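Local atomic coordinates of tail spike protein gp49 (Pseudomonas phage LKA1, PDB entry 4RU4), a protein that forms the trimeric tailspike of the phage and probably cleaves, as a lyase, the O-specific polysaccharide on the surface of its Pseudomonas host. Residues L89-I100 / V205-V214. Numbering follows the deposited sequence. Where two conformers were deposited one is given.
Sequences LQIAGDGATSII and VVDIASIQIV
Two neighbouring coils of the right-handed parallel beta-helix meet here, each bending from one face of the helix to the next. Strand 89-93 lies in register on strand 206-209 and strand 98-100 on 212-214, both pairs parallel. Along the first pair Asp207 bonds both ways: its N gives to Leu89 O and its O accepts from Ile91 N, both at 2.9 Å. Past the corner, Gln212 repeats this with Ser98 O and Ile100 N.

The corners differ in length: 205-214 turns at Ser210 and Ile211, whereas 89-100 makes a longer loop ending in a type I beta turn, Gly95 to Ser98. Ser210 O takes Gly95 N at 2.9 Å from well above its carbonyl plane. Glycine suits two places in this bend: Gly93 faces Ser210 O and Ile211 CG2 with no room for a CB, and at Gly95 (phi 110°, psi -155°) one would jam against the preceding carbonyl O. Ser98 OG braces the loop, accepting Asp94 N at 2.7 Å while also bonding Ile72 O of the preceding coil.

Inward, aliphatic side chains interlock across the register: Ile211 reaches both strands, CG2 to Ile91 CG2 and CD1 to Ile100 CD1. On the outer side Gln212, CG anti to the backbone N (chi1 171°) and extended beyond, runs beside Ile99 and sends NE2 to a lone pair of Ala96 O (2.7 Å). Gln90 NE2 bonds Thr97 OG1 of the third subunit. Aliphatic contacts thus line the corner's inner side, while outside one amide, Gln212, ties down the turn and another, Gln90, links subunits.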
loop_
_atom_site.group_PDB
_atom_site.type_symbol
_atom_site.label_atom_id
_atom_site.label_comp_id
_atom_site.label_asym_id
_atom_site.label_seq_id
_atom_site.Cartn_x
_atom_site.Cartn_y
_atom_site.Cartn_z
ATOM N N LEU B 89 -32.870 -6.997 -0.847
ATOM C CA LEU B 89 -32.827 -7.507 -2.209
ATOM C C LEU B 89 -31.685 -8.491 -2.248
ATOM O O LEU B 89 -30.547 -8.109 -1.989
ATOM C CB LEU B 89 -32.523 -6.361 -3.184
ATOM C CG LEU B 89 -32.471 -6.684 -4.686
ATOM C CD1 LEU B 89 -33.832 -7.208 -5.190
ATOM C CD2 LEU B 89 -32.070 -5.458 -5.488
ATOM N N GLN B 90 -31.985 -9.755 -2.548
ATOM C CA GLN B 90 -30.958 -10.794 -2.601
ATOM C C GLN B 90 -31.048 -11.475 -3.943
ATOM O O GLN B 90 -32.047 -12.142 -4.234
ATOM C CB GLN B 90 -31.189 -11.820 -1.495
ATOM C CG GLN B 90 -31.100 -11.221 -0.113
ATOM C CD GLN B 90 -31.507 -12.232 0.927
ATOM O OE1 GLN B 90 -32.692 -12.502 1.099
ATOM N NE2 GLN B 90 -30.533 -12.820 1.594
ATOM N N ILE B 91 -30.027 -11.276 -4.774
ATOM C CA ILE B 91 -30.030 -11.829 -6.129
ATOM C C ILE B 91 -28.644 -12.349 -6.437
ATOM O O ILE B 91 -27.662 -11.615 -6.282
ATOM C CB ILE B 91 -30.381 -10.743 -7.176
ATOM C CG1 ILE B 91 -31.850 -10.373 -7.090
ATOM C CG2 ILE B 91 -30.007 -11.209 -8.616
ATOM C CD1 ILE B 91 -32.127 -9.044 -7.705
ATOM N N ALA B 92 -28.559 -13.615 -6.837
ATOM C CA ALA B 92 -27.292 -14.208 -7.243
ATOM C C ALA B 92 -27.490 -15.031 -8.520
ATOM O O ALA B 92 -28.487 -15.747 -8.640
ATOM C CB ALA B 92 -26.730 -15.085 -6.118
ATOM N N GLY B 93 -26.555 -14.925 -9.464
ATOM C CA GLY B 93 -26.672 -15.627 -10.735
ATOM C C GLY B 93 -25.522 -16.597 -10.937
ATOM O O GLY B 93 -24.820 -16.928 -9.974
ATOM N N ASP B 94 -25.319 -17.038 -12.177
ATOM C CA ASP B 94 -24.269 -18.012 -12.473
ATOM C C ASP B 94 -23.056 -17.332 -13.066
ATOM O O ASP B 94 -22.199 -17.983 -13.669
ATOM C CB ASP B 94 -24.774 -19.058 -13.470
ATOM C CG ASP B 94 -25.763 -20.014 -12.854
ATOM O OD1 ASP B 94 -25.752 -20.168 -11.617
ATOM O OD2 ASP B 94 -26.569 -20.603 -13.603
ATOM N N GLY B 95 -22.998 -16.011 -12.922
ATOM C CA GLY B 95 -21.929 -15.239 -13.516
ATOM C C GLY B 95 -22.441 -14.391 -14.667
ATOM O O GLY B 95 -23.620 -14.037 -14.739
ATOM N N ALA B 96 -21.541 -14.067 -15.581
ATOM C CA ALA B 96 -21.822 -13.087 -16.621
ATOM C C ALA B 96 -22.860 -13.587 -17.615
ATOM O O ALA B 96 -23.357 -12.807 -18.420
ATOM C CB ALA B 96 -20.519 -12.706 -17.359
ATOM N N THR B 97 -23.183 -14.886 -17.566
ATOM C CA THR B 97 -24.212 -15.438 -18.467
ATOM C C THR B 97 -25.618 -15.288 -17.893
ATOM O O THR B 97 -26.598 -15.608 -18.564
ATOM C CB THR B 97 -23.972 -16.927 -18.792
ATOM O OG1 THR B 97 -23.737 -17.629 -17.574
ATOM C CG2 THR B 97 -22.761 -17.095 -19.712
ATOM N N SER B 98 -25.716 -14.816 -16.651
ATOM C CA SER B 98 -27.008 -14.507 -16.048
ATOM C C SER B 98 -27.283 -13.033 -16.329
ATOM O O SER B 98 -26.856 -12.139 -15.564
ATOM C CB SER B 98 -26.998 -14.785 -14.542
ATOM O OG SER B 98 -26.890 -16.176 -14.252
ATOM N N ILE B 99 -27.959 -12.780 -17.443
ATOM C CA ILE B 99 -28.095 -11.430 -17.984
ATOM C C ILE B 99 -29.471 -10.840 -17.779
ATOM O O ILE B 99 -30.488 -11.465 -18.125
ATOM C CB ILE B 99 -27.781 -11.440 -19.488
ATOM C CG1 ILE B 99 -26.301 -11.750 -19.701
ATOM C CG2 ILE B 99 -28.172 -10.120 -20.169
ATOM C CD1 ILE B 99 -25.996 -12.297 -21.093
ATOM N N ILE B 100 -29.506 -9.634 -17.212
ATOM C CA ILE B 100 -30.744 -8.860 -17.112
ATOM C C ILE B 100 -30.645 -7.688 -18.100
ATOM O O ILE B 100 -29.707 -6.889 -18.036
ATOM C CB ILE B 100 -30.969 -8.313 -15.684
ATOM C CG1 ILE B 100 -31.089 -9.447 -14.671
ATOM C CG2 ILE B 100 -32.193 -7.417 -15.636
ATOM C CD1 ILE B 100 -30.984 -8.965 -13.198
ATOM N N VAL B 205 -31.349 -7.194 4.208
ATOM C CA VAL B 205 -30.162 -7.727 3.544
ATOM C C VAL B 205 -30.143 -7.355 2.059
ATOM O O VAL B 205 -31.080 -7.666 1.328
ATOM C CB VAL B 205 -30.132 -9.265 3.730
ATOM C CG1 VAL B 205 -28.956 -9.914 2.974
ATOM C CG2 VAL B 205 -30.077 -9.582 5.248
ATOM N N VAL B 206 -29.077 -6.690 1.626
ATOM C CA VAL B 206 -28.847 -6.453 0.205
ATOM C C VAL B 206 -27.578 -7.137 -0.267
ATOM O O VAL B 206 -26.478 -6.874 0.232
ATOM C CB VAL B 206 -28.816 -4.947 -0.130
ATOM C CG1 VAL B 206 -28.451 -4.713 -1.599
ATOM C CG2 VAL B 206 -30.184 -4.348 0.210
ATOM N N ASP B 207 -27.744 -8.036 -1.234
ATOM C CA ASP B 207 -26.627 -8.823 -1.732
ATOM C C ASP B 207 -26.908 -9.109 -3.207
ATOM O O ASP B 207 -27.858 -9.810 -3.536
ATOM C CB ASP B 207 -26.501 -10.123 -0.916
ATOM C CG ASP B 207 -25.185 -10.859 -1.170
ATOM O OD1 ASP B 207 -24.499 -10.550 -2.162
ATOM O OD2 ASP B 207 -24.847 -11.772 -0.381
ATOM N N ILE B 208 -26.099 -8.522 -4.075
ATOM C CA ILE B 208 -26.227 -8.715 -5.507
ATOM C C ILE B 208 -24.919 -9.341 -5.946
ATOM O O ILE B 208 -23.841 -8.808 -5.666
ATOM C CB ILE B 208 -26.444 -7.361 -6.230
ATOM C CG1 ILE B 208 -27.557 -6.551 -5.548
ATOM C CG2 ILE B 208 -26.726 -7.566 -7.729
ATOM C CD1 ILE B 208 -28.893 -7.249 -5.487
ATOM N N ALA B 209 -24.991 -10.486 -6.605
ATOM C CA ALA B 209 -23.761 -11.119 -7.065
ATOM C C ALA B 209 -23.898 -11.905 -8.353
ATOM O O ALA B 209 -24.960 -12.453 -8.645
ATOM C CB ALA B 209 -23.175 -12.008 -5.951
ATOM N N SER B 210 -22.814 -11.933 -9.121
ATOM C CA SER B 210 -22.651 -12.930 -10.173
ATOM C C SER B 210 -23.749 -12.861 -11.198
ATOM O O SER B 210 -24.357 -13.898 -11.531
ATOM C CB SER B 210 -22.626 -14.310 -9.535
ATOM O OG SER B 210 -21.440 -14.466 -8.780
ATOM N N ILE B 211 -24.012 -11.642 -11.672
ATOM C CA ILE B 211 -24.971 -11.398 -12.742
ATOM C C ILE B 211 -24.349 -10.354 -13.677
ATOM O O ILE B 211 -23.338 -9.713 -13.345
ATOM C CB ILE B 211 -26.332 -10.873 -12.221
ATOM C CG1 ILE B 211 -26.142 -9.563 -11.432
ATOM C CG2 ILE B 211 -27.061 -11.929 -11.376
ATOM C CD1 ILE B 211 -27.400 -8.701 -11.287
ATOM N N GLN B 212 -24.938 -10.220 -14.847
ATOM C CA GLN B 212 -24.594 -9.145 -15.768
ATOM C C GLN B 212 -25.845 -8.320 -16.085
ATOM O O GLN B 212 -26.901 -8.868 -16.413
ATOM C CB GLN B 212 -23.966 -9.699 -17.048
ATOM C CG GLN B 212 -23.791 -8.635 -18.160
ATOM C CD GLN B 212 -22.888 -9.079 -19.306
ATOM O OE1 GLN B 212 -22.397 -8.240 -20.051
ATOM N NE2 GLN B 212 -22.677 -10.398 -19.462
ATOM N N ILE B 213 -25.729 -7.011 -15.934
ATOM C CA ILE B 213 -26.789 -6.096 -16.343
ATOM C C ILE B 213 -26.318 -5.442 -17.637
ATOM O O ILE B 213 -25.259 -4.812 -17.654
ATOM C CB ILE B 213 -27.001 -5.027 -15.264
ATOM C CG1 ILE B 213 -27.689 -5.654 -14.062
ATOM C CG2 ILE B 213 -27.830 -3.821 -15.811
ATOM C CD1 ILE B 213 -27.693 -4.741 -12.874
ATOM N N VAL B 214 -27.062 -5.619 -18.734
ATOM C CA VAL B 214 -26.757 -4.851 -19.944
ATOM C C VAL B 214 -27.812 -3.771 -20.021
ATOM O O VAL B 214 -28.916 -4.004 -20.545
ATOM C CB VAL B 214 -26.771 -5.716 -21.192
ATOM C CG1 VAL B 214 -26.408 -4.876 -22.442
ATOM C CG2 VAL B 214 -25.801 -6.894 -21.010
HETATM O O HOH W 1 -28.025 -12.828 0.531
#